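Local coordinates for proteasome assembly chaperone family protein (Pyrococcus furiosus, PDB 3VR0) that acts as an archaeal proteasome activator, although it is a homologue of proteasome assembly chaperones and belongs to the PAC2 family, at residues Pro153-Leu164 with Met205-Glu213; Val219-Ser229 with Met241-Glu252. One frame throughout, in Å; residues are numbered along the deposited sequence.

Contact 1. Residues Pro153-Leu164 with Met205-Glu213; sequences PRVLAAVTHEDL and MFGISLLGE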
loop_
_atom_site.group_PDB
_atom_site.type_symbol
_atom_site.label_atom_id
_atom_site.label_comp_id
_atom_site.label_asym_id
_atom_site.label_seq_id
_atom_site.Cartn_x
_atom_site.Cartn_y
_atom_site.Cartn_z
ATOM N N PRO C 153 -1.399 2.059 -38.399
ATOM C CA PRO C 153 -0.829 1.642 -37.123
ATOM C C PRO C 153 0.198 0.523 -37.319
ATOM O O PRO C 153 -0.041 -0.432 -38.057
ATOM C CB PRO C 153 -2.051 1.191 -36.315
ATOM C CG PRO C 153 -3.144 0.969 -37.326
ATOM C CD PRO C 153 -2.868 2.015 -38.370
ATOM N N ARG C 154 1.368 0.711 -36.722
ATOM C CA ARG C 154 2.396 -0.293 -36.703
ATOM C C ARG C 154 2.187 -1.217 -35.469
ATOM O O ARG C 154 1.463 -0.847 -34.535
ATOM C CB ARG C 154 3.773 0.390 -36.690
ATOM C CG ARG C 154 3.940 1.458 -37.813
ATOM C CD ARG C 154 5.360 1.829 -38.172
ATOM N NE ARG C 154 6.246 2.134 -37.041
ATOM C CZ ARG C 154 6.478 3.356 -36.547
ATOM N NH1 ARG C 154 7.325 3.512 -35.530
ATOM N NH2 ARG C 154 5.861 4.427 -37.047
ATOM N N VAL C 155 2.809 -2.399 -35.488
ATOM C CA VAL C 155 2.726 -3.372 -34.393
ATOM C C VAL C 155 4.105 -3.714 -33.901
ATOM O O VAL C 155 4.928 -4.151 -34.685
ATOM C CB VAL C 155 2.004 -4.690 -34.837
ATOM C CG1 VAL C 155 2.353 -5.872 -33.893
ATOM C CG2 VAL C 155 0.527 -4.452 -34.884
ATOM N N LEU C 156 4.369 -3.532 -32.599
ATOM C CA LEU C 156 5.698 -3.758 -32.082
ATOM C C LEU C 156 5.755 -5.108 -31.385
ATOM O O LEU C 156 4.867 -5.425 -30.570
ATOM C CB LEU C 156 6.050 -2.659 -31.087
ATOM C CG LEU C 156 5.818 -1.184 -31.421
ATOM C CD1 LEU C 156 6.257 -0.359 -30.205
ATOM C CD2 LEU C 156 6.655 -0.797 -32.617
ATOM N N ALA C 157 6.818 -5.859 -31.654
ATOM C CA ALA C 157 6.948 -7.248 -31.250
ATOM C C ALA C 157 8.167 -7.406 -30.384
ATOM O O ALA C 157 9.193 -6.794 -30.658
ATOM C CB ALA C 157 7.086 -8.179 -32.501
ATOM N N ALA C 158 8.038 -8.219 -29.335
ATOM C CA ALA C 158 9.159 -8.679 -28.556
ATOM C C ALA C 158 8.799 -10.065 -28.053
ATOM O O ALA C 158 7.616 -10.382 -27.895
ATOM C CB ALA C 158 9.466 -7.690 -27.388
ATOM N N VAL C 159 9.807 -10.878 -27.793
ATOM C CA VAL C 159 9.634 -12.282 -27.458
ATOM C C VAL C 159 10.409 -12.570 -26.182
ATOM O O VAL C 159 11.241 -11.773 -25.783
ATOM C CB VAL C 159 10.277 -13.181 -28.583
ATOM C CG1 VAL C 159 9.418 -13.208 -29.836
ATOM C CG2 VAL C 159 11.620 -12.614 -28.959
ATOM N N THR C 160 10.155 -13.722 -25.570
ATOM C CA THR C 160 10.803 -14.109 -24.339
ATOM C C THR C 160 12.155 -14.758 -24.560
ATOM O O THR C 160 12.961 -14.837 -23.628
ATOM C CB THR C 160 9.970 -15.163 -23.612
ATOM O OG1 THR C 160 9.828 -16.294 -24.467
ATOM C CG2 THR C 160 8.581 -14.607 -23.206
ATOM N N HIS C 161 12.384 -15.276 -25.767
ATOM C CA HIS C 161 13.645 -15.964 -26.093
ATOM C C HIS C 161 14.073 -15.567 -27.518
ATOM O O HIS C 161 13.225 -15.394 -28.414
ATOM C CB HIS C 161 13.506 -17.494 -26.023
ATOM C CG HIS C 161 13.053 -18.020 -24.694
ATOM N ND1 HIS C 161 11.748 -17.925 -24.255
ATOM C CD2 HIS C 161 13.731 -18.678 -23.718
ATOM C CE1 HIS C 161 11.649 -18.493 -23.062
ATOM N NE2 HIS C 161 12.838 -18.960 -22.719
ATOM N N GLU C 162 15.379 -15.411 -27.703
ATOM C CA GLU C 162 15.962 -14.984 -28.976
ATOM C C GLU C 162 15.555 -15.856 -30.185
ATOM O O GLU C 162 15.187 -15.309 -31.188
ATOM C CB GLU C 162 17.488 -14.924 -28.866
ATOM C CG GLU C 162 18.024 -13.572 -29.270
ATOM C CD GLU C 162 19.472 -13.607 -29.788
ATOM O OE1 GLU C 162 19.725 -12.917 -30.804
ATOM O OE2 GLU C 162 20.338 -14.312 -29.197
ATOM N N ASP C 163 15.575 -17.188 -30.049
ATOM C CA ASP C 163 15.293 -18.114 -31.163
ATOM C C ASP C 163 13.903 -17.984 -31.771
ATOM O O ASP C 163 13.647 -18.443 -32.885
ATOM C CB ASP C 163 15.587 -19.577 -30.798
ATOM C CG ASP C 163 14.838 -20.058 -29.555
ATOM O OD1 ASP C 163 14.853 -19.356 -28.526
ATOM O OD2 ASP C 163 14.249 -21.173 -29.593
ATOM N N LEU C 164 13.025 -17.319 -31.035
ATOM C CA LEU C 164 11.641 -17.189 -31.399
ATOM C C LEU C 164 11.437 -16.054 -32.368
ATOM O O LEU C 164 10.356 -15.922 -32.949
ATOM C CB LEU C 164 10.800 -16.915 -30.136
ATOM C CG LEU C 164 10.606 -18.071 -29.158
ATOM C CD1 LEU C 164 9.919 -17.544 -27.916
ATOM C CD2 LEU C 164 9.780 -19.208 -29.813
ATOM N N MET C 205 8.038 -21.309 -19.812
ATOM C CA MET C 205 7.064 -20.914 -20.857
ATOM C C MET C 205 7.662 -19.851 -21.785
ATOM O O MET C 205 8.765 -19.334 -21.549
ATOM C CB MET C 205 5.776 -20.370 -20.198
ATOM C CG MET C 205 5.089 -21.374 -19.239
ATOM S SD MET C 205 3.708 -20.616 -18.354
ATOM C CE MET C 205 2.377 -20.614 -19.602
ATOM N N PHE C 206 6.944 -19.502 -22.852
ATOM C CA PHE C 206 7.553 -18.662 -23.887
ATOM C C PHE C 206 6.480 -17.993 -24.675
ATOM O O PHE C 206 5.305 -18.428 -24.626
ATOM C CB PHE C 206 8.494 -19.464 -24.795
ATOM C CG PHE C 206 7.804 -20.546 -25.633
ATOM C CD1 PHE C 206 7.368 -20.268 -26.923
ATOM C CD2 PHE C 206 7.644 -21.846 -25.143
ATOM C CE1 PHE C 206 6.749 -21.283 -27.721
ATOM C CE2 PHE C 206 7.017 -22.857 -25.920
ATOM C CZ PHE C 206 6.585 -22.566 -27.222
ATOM N N GLY C 207 6.852 -16.944 -25.392
ATOM C CA GLY C 207 5.879 -16.309 -26.245
ATOM C C GLY C 207 6.244 -14.945 -26.755
ATOM O O GLY C 207 7.401 -14.622 -26.852
ATOM N N ILE C 208 5.243 -14.157 -27.102
ATOM C CA ILE C 208 5.468 -12.943 -27.853
ATOM C C ILE C 208 4.460 -11.906 -27.382
ATOM O O ILE C 208 3.338 -12.240 -27.062
ATOM C CB ILE C 208 5.290 -13.211 -29.424
ATOM C CG1 ILE C 208 5.588 -11.973 -30.228
ATOM C CG2 ILE C 208 3.849 -13.802 -29.747
ATOM C CD1 ILE C 208 5.926 -12.304 -31.802
ATOM N N SER C 209 4.908 -10.658 -27.321
ATOM C CA SER C 209 4.104 -9.530 -27.057
ATOM C C SER C 209 3.874 -8.790 -28.370
ATOM O O SER C 209 4.811 -8.476 -29.088
ATOM C CB SER C 209 4.905 -8.563 -26.152
ATOM O OG SER C 209 4.256 -7.294 -26.195
ATOM N N LEU C 210 2.645 -8.430 -28.669
ATOM C CA LEU C 210 2.398 -7.635 -29.835
ATOM C C LEU C 210 1.613 -6.429 -29.388
ATOM O O LEU C 210 0.506 -6.569 -28.886
ATOM C CB LEU C 210 1.601 -8.444 -30.880
ATOM C CG LEU C 210 2.368 -9.655 -31.371
ATOM C CD1 LEU C 210 1.424 -10.670 -32.095
ATOM C CD2 LEU C 210 3.489 -9.211 -32.290
ATOM N N LEU C 211 2.205 -5.247 -29.558
ATOM C CA LEU C 211 1.579 -4.012 -29.130
ATOM C C LEU C 211 1.421 -3.061 -30.306
ATOM O O LEU C 211 2.363 -2.838 -31.064
ATOM C CB LEU C 211 2.419 -3.322 -28.031
ATOM C CG LEU C 211 2.710 -4.039 -26.706
ATOM C CD1 LEU C 211 3.596 -3.161 -25.861
ATOM C CD2 LEU C 211 1.419 -4.269 -25.977
ATOM N N GLY C 212 0.236 -2.481 -30.421
ATOM C CA GLY C 212 -0.070 -1.615 -31.505
ATOM C C GLY C 212 -0.008 -0.156 -31.107
ATOM O O GLY C 212 -0.480 0.234 -30.029
ATOM N N GLU C 213 0.528 0.652 -32.020
ATOM C CA GLU C 213 0.573 2.095 -31.845
ATOM C C GLU C 213 -0.818 2.652 -31.747
ATOM O O GLU C 213 -1.683 2.328 -32.538
ATOM C CB GLU C 213 1.332 2.773 -32.987
ATOM C CG GLU C 213 2.814 2.550 -32.932
ATOM C CD GLU C 213 3.526 3.066 -34.181
ATOM O OE1 GLU C 213 2.857 3.167 -35.256
ATOM O OE2 GLU C 213 4.747 3.348 -34.092
HETATM O O HOH W 1 5.824 -5.417 -27.957
#
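The guanidinium of R154 lies with one face over the carboxylate of E213, whose CD sits 3.8 Å above the guanidinium plane and over its centre. The two planes stand 77° apart, and no N-H points at the oxygen, so the salt bridge from NH1 of R154 to OE2 of E213 (3.0 Å) rests on charge alone. The other oxygen, OE1 of E213, accepts from the backbone N of R154, which reaches it from above the carboxylate plane. At the far end, the H161 ring has the carbonyl O of M205 at its edge, in plane, 3.4 Å from CE1 of H161. Between these ends strands 155-159 and 206-213 run antiparallel (158°), neighbours in the large mixed sheet of the PAC2 fold. L156 and L211, like A158 and S209, form hydrogen-bonded pairs; N of L156 gives a nearly straight bond to O of L211 (2.6 Å, 175°). On the face carrying V155, A157 and L210, CD2 of L210 lies 3.7 Å from CB of A157. A water joins O of L156 to OG of S209 on the opposite face. OG1 of T160, placed between its own backbone N and carbonyl carbon, accepts from N of G207 (3.2 Å).

Contact 2. Residues Val219-Ser229 with Met241-Glu252; sequences VDAKAAKAVLS and MTALDERAKETE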
loop_
_atom_site.group_PDB
_atom_site.type_symbol
_atom_site.label_atom_id
_atom_site.label_comp_id
_atom_site.label_asym_id
_atom_site.label_seq_id
_atom_site.Cartn_x
_atom_site.Cartn_y
_atom_site.Cartn_z
ATOM N N VAL C 219 -10.917 4.560 -27.427
ATOM C CA VAL C 219 -11.157 3.181 -27.827
ATOM C C VAL C 219 -10.692 2.995 -29.280
ATOM O O VAL C 219 -11.307 3.495 -30.200
ATOM C CB VAL C 219 -12.605 2.813 -27.690
ATOM C CG1 VAL C 219 -12.787 1.342 -27.933
ATOM C CG2 VAL C 219 -13.086 3.155 -26.291
ATOM N N ASP C 220 -9.586 2.286 -29.458
ATOM C CA ASP C 220 -8.886 2.213 -30.732
ATOM C C ASP C 220 -9.148 0.915 -31.540
ATOM O O ASP C 220 -8.294 0.035 -31.633
ATOM C CB ASP C 220 -7.395 2.409 -30.477
ATOM C CG ASP C 220 -6.640 2.825 -31.708
ATOM O OD1 ASP C 220 -7.203 2.768 -32.830
ATOM O OD2 ASP C 220 -5.459 3.192 -31.558
ATOM N N ALA C 221 -10.331 0.827 -32.126
ATOM C CA ALA C 221 -10.740 -0.349 -32.912
ATOM C C ALA C 221 -9.796 -0.673 -34.033
ATOM O O ALA C 221 -9.594 -1.854 -34.326
ATOM C CB ALA C 221 -12.141 -0.196 -33.437
ATOM N N LYS C 222 -9.189 0.358 -34.645
ATOM C CA LYS C 222 -8.308 0.166 -35.821
ATOM C C LYS C 222 -6.932 -0.393 -35.458
ATOM O O LYS C 222 -6.350 -1.185 -36.214
ATOM C CB LYS C 222 -8.190 1.490 -36.633
ATOM C CG LYS C 222 -7.139 1.531 -37.774
ATOM C CD LYS C 222 -7.511 2.651 -38.805
ATOM C CE LYS C 222 -6.276 3.320 -39.452
ATOM N NZ LYS C 222 -5.572 2.439 -40.459
ATOM N N ALA C 223 -6.379 0.037 -34.319
ATOM C CA ALA C 223 -5.137 -0.575 -33.898
ATOM C C ALA C 223 -5.425 -2.024 -33.432
ATOM O O ALA C 223 -4.624 -2.921 -33.651
ATOM C CB ALA C 223 -4.376 0.277 -32.832
ATOM N N ALA C 224 -6.581 -2.230 -32.821
ATOM C CA ALA C 224 -7.031 -3.578 -32.408
ATOM C C ALA C 224 -7.035 -4.514 -33.638
ATOM O O ALA C 224 -6.473 -5.634 -33.602
ATOM C CB ALA C 224 -8.398 -3.507 -31.784
ATOM N N LYS C 225 -7.608 -4.020 -34.739
ATOM C CA LYS C 225 -7.589 -4.747 -36.010
ATOM C C LYS C 225 -6.176 -5.164 -36.401
ATOM O O LYS C 225 -5.912 -6.341 -36.719
ATOM C CB LYS C 225 -8.273 -3.931 -37.133
ATOM C CG LYS C 225 -8.202 -4.654 -38.499
ATOM C CD LYS C 225 -9.210 -4.117 -39.497
ATOM C CE LYS C 225 -8.892 -4.634 -40.887
ATOM N NZ LYS C 225 -9.471 -3.700 -41.908
ATOM N N ALA C 226 -5.249 -4.213 -36.337
ATOM C CA ALA C 226 -3.889 -4.495 -36.757
ATOM C C ALA C 226 -3.213 -5.536 -35.882
ATOM O O ALA C 226 -2.499 -6.419 -36.375
ATOM C CB ALA C 226 -3.082 -3.229 -36.770
ATOM N N VAL C 227 -3.404 -5.422 -34.567
ATOM C CA VAL C 227 -2.792 -6.394 -33.639
ATOM C C VAL C 227 -3.387 -7.787 -33.903
ATOM O O VAL C 227 -2.674 -8.777 -33.974
ATOM C CB VAL C 227 -3.023 -5.960 -32.156
ATOM C CG1 VAL C 227 -2.695 -7.100 -31.196
ATOM C CG2 VAL C 227 -2.164 -4.697 -31.829
ATOM N N LEU C 228 -4.696 -7.830 -34.049
ATOM C CA LEU C 228 -5.417 -9.086 -34.208
ATOM C C LEU C 228 -5.151 -9.756 -35.572
ATOM O O LEU C 228 -5.219 -10.999 -35.669
ATOM C CB LEU C 228 -6.917 -8.871 -34.023
ATOM C CG LEU C 228 -7.641 -10.215 -34.016
ATOM C CD1 LEU C 228 -7.079 -11.124 -32.867
ATOM C CD2 LEU C 228 -9.102 -9.984 -33.896
ATOM N N SER C 229 -4.862 -8.936 -36.607
ATOM C CA SER C 229 -4.370 -9.443 -37.901
ATOM C C SER C 229 -3.010 -10.111 -37.741
ATOM O O SER C 229 -2.714 -11.170 -38.347
ATOM C CB SER C 229 -4.277 -8.302 -38.945
ATOM O OG SER C 229 -5.552 -7.700 -39.120
ATOM N N MET C 241 -12.807 -9.174 -40.029
ATOM C CA MET C 241 -12.535 -7.919 -39.284
ATOM C C MET C 241 -13.580 -6.791 -39.431
ATOM O O MET C 241 -13.387 -5.684 -38.910
ATOM C CB MET C 241 -11.143 -7.384 -39.653
ATOM C CG MET C 241 -10.020 -8.386 -39.417
ATOM S SD MET C 241 -9.818 -8.758 -37.628
ATOM C CE MET C 241 -8.379 -9.786 -37.747
ATOM N N THR C 242 -14.690 -7.089 -40.103
ATOM C CA THR C 242 -15.722 -6.089 -40.416
ATOM C C THR C 242 -16.131 -5.251 -39.218
ATOM O O THR C 242 -16.064 -4.018 -39.271
ATOM C CB THR C 242 -16.996 -6.735 -41.038
ATOM O OG1 THR C 242 -16.664 -7.345 -42.294
ATOM C CG2 THR C 242 -18.093 -5.688 -41.256
ATOM N N ALA C 243 -16.556 -5.904 -38.143
ATOM C CA ALA C 243 -17.125 -5.182 -37.014
ATOM C C ALA C 243 -16.123 -4.184 -36.407
ATOM O O ALA C 243 -16.529 -3.157 -35.847
ATOM C CB ALA C 243 -17.651 -6.136 -35.978
ATOM N N LEU C 244 -14.828 -4.467 -36.544
ATOM C CA LEU C 244 -13.799 -3.573 -36.024
ATOM C C LEU C 244 -13.657 -2.356 -36.938
ATOM O O LEU C 244 -13.730 -1.227 -36.451
ATOM C CB LEU C 244 -12.455 -4.295 -35.805
ATOM C CG LEU C 244 -12.261 -5.252 -34.598
ATOM C CD1 LEU C 244 -10.929 -5.973 -34.661
ATOM C CD2 LEU C 244 -12.419 -4.559 -33.256
ATOM N N ASP C 245 -13.497 -2.591 -38.251
ATOM C CA ASP C 245 -13.598 -1.541 -39.307
ATOM C C ASP C 245 -14.713 -0.560 -39.039
ATOM O O ASP C 245 -14.496 0.641 -39.058
ATOM C CB ASP C 245 -13.885 -2.129 -40.696
ATOM C CG ASP C 245 -12.787 -3.033 -41.209
ATOM O OD1 ASP C 245 -11.575 -2.752 -40.982
ATOM O OD2 ASP C 245 -13.161 -4.044 -41.859
ATOM N N GLU C 246 -15.907 -1.094 -38.806
ATOM C CA GLU C 246 -17.083 -0.290 -38.546
ATOM C C GLU C 246 -16.997 0.528 -37.268
ATOM O O GLU C 246 -17.548 1.630 -37.199
ATOM C CB GLU C 246 -18.324 -1.168 -38.511
ATOM C CG GLU C 246 -18.803 -1.581 -39.902
ATOM C CD GLU C 246 -19.991 -2.525 -39.847
ATOM O OE1 GLU C 246 -20.490 -2.938 -40.924
ATOM O OE2 GLU C 246 -20.432 -2.841 -38.718
ATOM N N ARG C 247 -16.315 0.001 -36.255
ATOM C CA ARG C 247 -16.132 0.771 -35.023
ATOM C C ARG C 247 -15.062 1.850 -35.220
ATOM O O ARG C 247 -15.206 2.953 -34.715
ATOM C CB ARG C 247 -15.786 -0.138 -33.839
ATOM C CG ARG C 247 -15.838 0.543 -32.475
ATOM C CD ARG C 247 -15.633 -0.477 -31.380
ATOM N NE ARG C 247 -15.871 0.066 -30.037
ATOM C CZ ARG C 247 -16.327 -0.658 -29.013
ATOM N NH1 ARG C 247 -16.608 -1.947 -29.179
ATOM N NH2 ARG C 247 -16.517 -0.094 -27.826
ATOM N N ALA C 248 -13.999 1.539 -35.957
ATOM C CA ALA C 248 -12.979 2.542 -36.236
ATOM C C ALA C 248 -13.564 3.714 -37.034
ATOM O O ALA C 248 -13.288 4.873 -36.722
ATOM C CB ALA C 248 -11.792 1.935 -36.960
ATOM N N LYS C 249 -14.380 3.398 -38.044
ATOM C CA LYS C 249 -15.070 4.411 -38.840
ATOM C C LYS C 249 -15.985 5.264 -37.973
ATOM O O LYS C 249 -15.884 6.484 -38.011
ATOM C CB LYS C 249 -15.802 3.791 -40.044
ATOM C CG LYS C 249 -15.000 3.831 -41.382
ATOM C CD LYS C 249 -13.463 3.678 -41.186
ATOM C CE LYS C 249 -12.683 3.503 -42.504
ATOM N NZ LYS C 249 -12.419 4.779 -43.254
ATOM N N GLU C 250 -16.829 4.639 -37.156
ATOM C CA GLU C 250 -17.705 5.409 -36.266
ATOM C C GLU C 250 -16.934 6.342 -35.309
ATOM O O GLU C 250 -17.321 7.501 -35.134
ATOM C CB GLU C 250 -18.723 4.515 -35.518
ATOM C CG GLU C 250 -19.525 5.229 -34.394
ATOM C CD GLU C 250 -20.996 4.780 -34.274
ATOM O OE1 GLU C 250 -21.813 5.125 -35.168
ATOM O OE2 GLU C 250 -21.347 4.107 -33.271
ATOM N N THR C 251 -15.841 5.861 -34.719
ATOM C CA THR C 251 -15.068 6.693 -33.778
ATOM C C THR C 251 -14.264 7.793 -34.493
ATOM O O THR C 251 -14.049 8.869 -33.930
ATOM C CB THR C 251 -14.135 5.864 -32.845
ATOM O OG1 THR C 251 -13.113 5.234 -33.624
ATOM C CG2 THR C 251 -14.910 4.811 -32.048
ATOM N N GLU C 252 -13.826 7.518 -35.723
ATOM C CA GLU C 252 -13.181 8.529 -36.566
ATOM C C GLU C 252 -14.102 9.725 -36.814
ATOM O O GLU C 252 -13.678 10.875 -36.673
ATOM C CB GLU C 252 -12.743 7.932 -37.905
ATOM C CG GLU C 252 -11.389 7.223 -37.873
ATOM C CD GLU C 252 -11.085 6.442 -39.164
ATOM O OE1 GLU C 252 -11.610 6.818 -40.248
ATOM O OE2 GLU C 252 -10.315 5.449 -39.085
#
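Helices 221-229 and 242-252 pass antiparallel, with an angle of 152° between their directions and an axis separation of 8.3 Å. The closest backbone pair is A221 with A248, whose CA atoms are 4.9 Å apart, a spacing that small side chains permit. CB of A221 lies 3.6 Å from the carbonyl O of L244, so one methyl rests directly on the opposing backbone; CB of K222 meets CB of A248 at the same distance. The start of the first helix is capped by D220, whose OD1 accepts from N of A223.

L244 points toward the first helix and sets its CD1 3.8 Å from CA of K225, while its CD2 approaches the methyl of A224. Next to it, M241 bends at chi2 (-66°) and lays its CE against CG of L228 (3.8 Å) and beside OG of S229. K225, with CG anti to its backbone N (chi1 177°) and the chain extended beyond, runs past CB of M241 to D245. There its NZ forms a salt bridge with OD1 of D245, hydrogen-bonded as well; the modelled 2.5 Å is very short and its exact length doubtful. K222 instead turns its NZ to E152. Near the start of the first helix, CG1 of V219 touches NE of R247 (3.9 Å), obliquely to the guanidinium.

Helix 242-256, which opens a predicted coiled coil, thus lies against helix 221-235. Helix 45-57 borders both through L48, which meets V219, A224 and R247, while V227 of helix 221-235 packs on V45.

In the fold
Contact 1 is mostly buried in the sheet, whereas contact 2, centred 21 Å away, is only partly buried. Strand 206-214 precedes helix 221-235 in the chain, and the two contacts meet there: V227 packs by G212, A223 by E213, and V155 by A226. Helix 221-235 therefore has the sheet on one side and helix 242-256 on another. Regular backbone hydrogen bonds join the strands of contact 1, with an ion pair at one end; between the helices of contact 2 the joining is done by side chains, chiefly alanine, leucine and methionine, with one lysine-aspartate bridge. A second subunit borders contact 1 near V159; no other chain of the assembly touches contact 2.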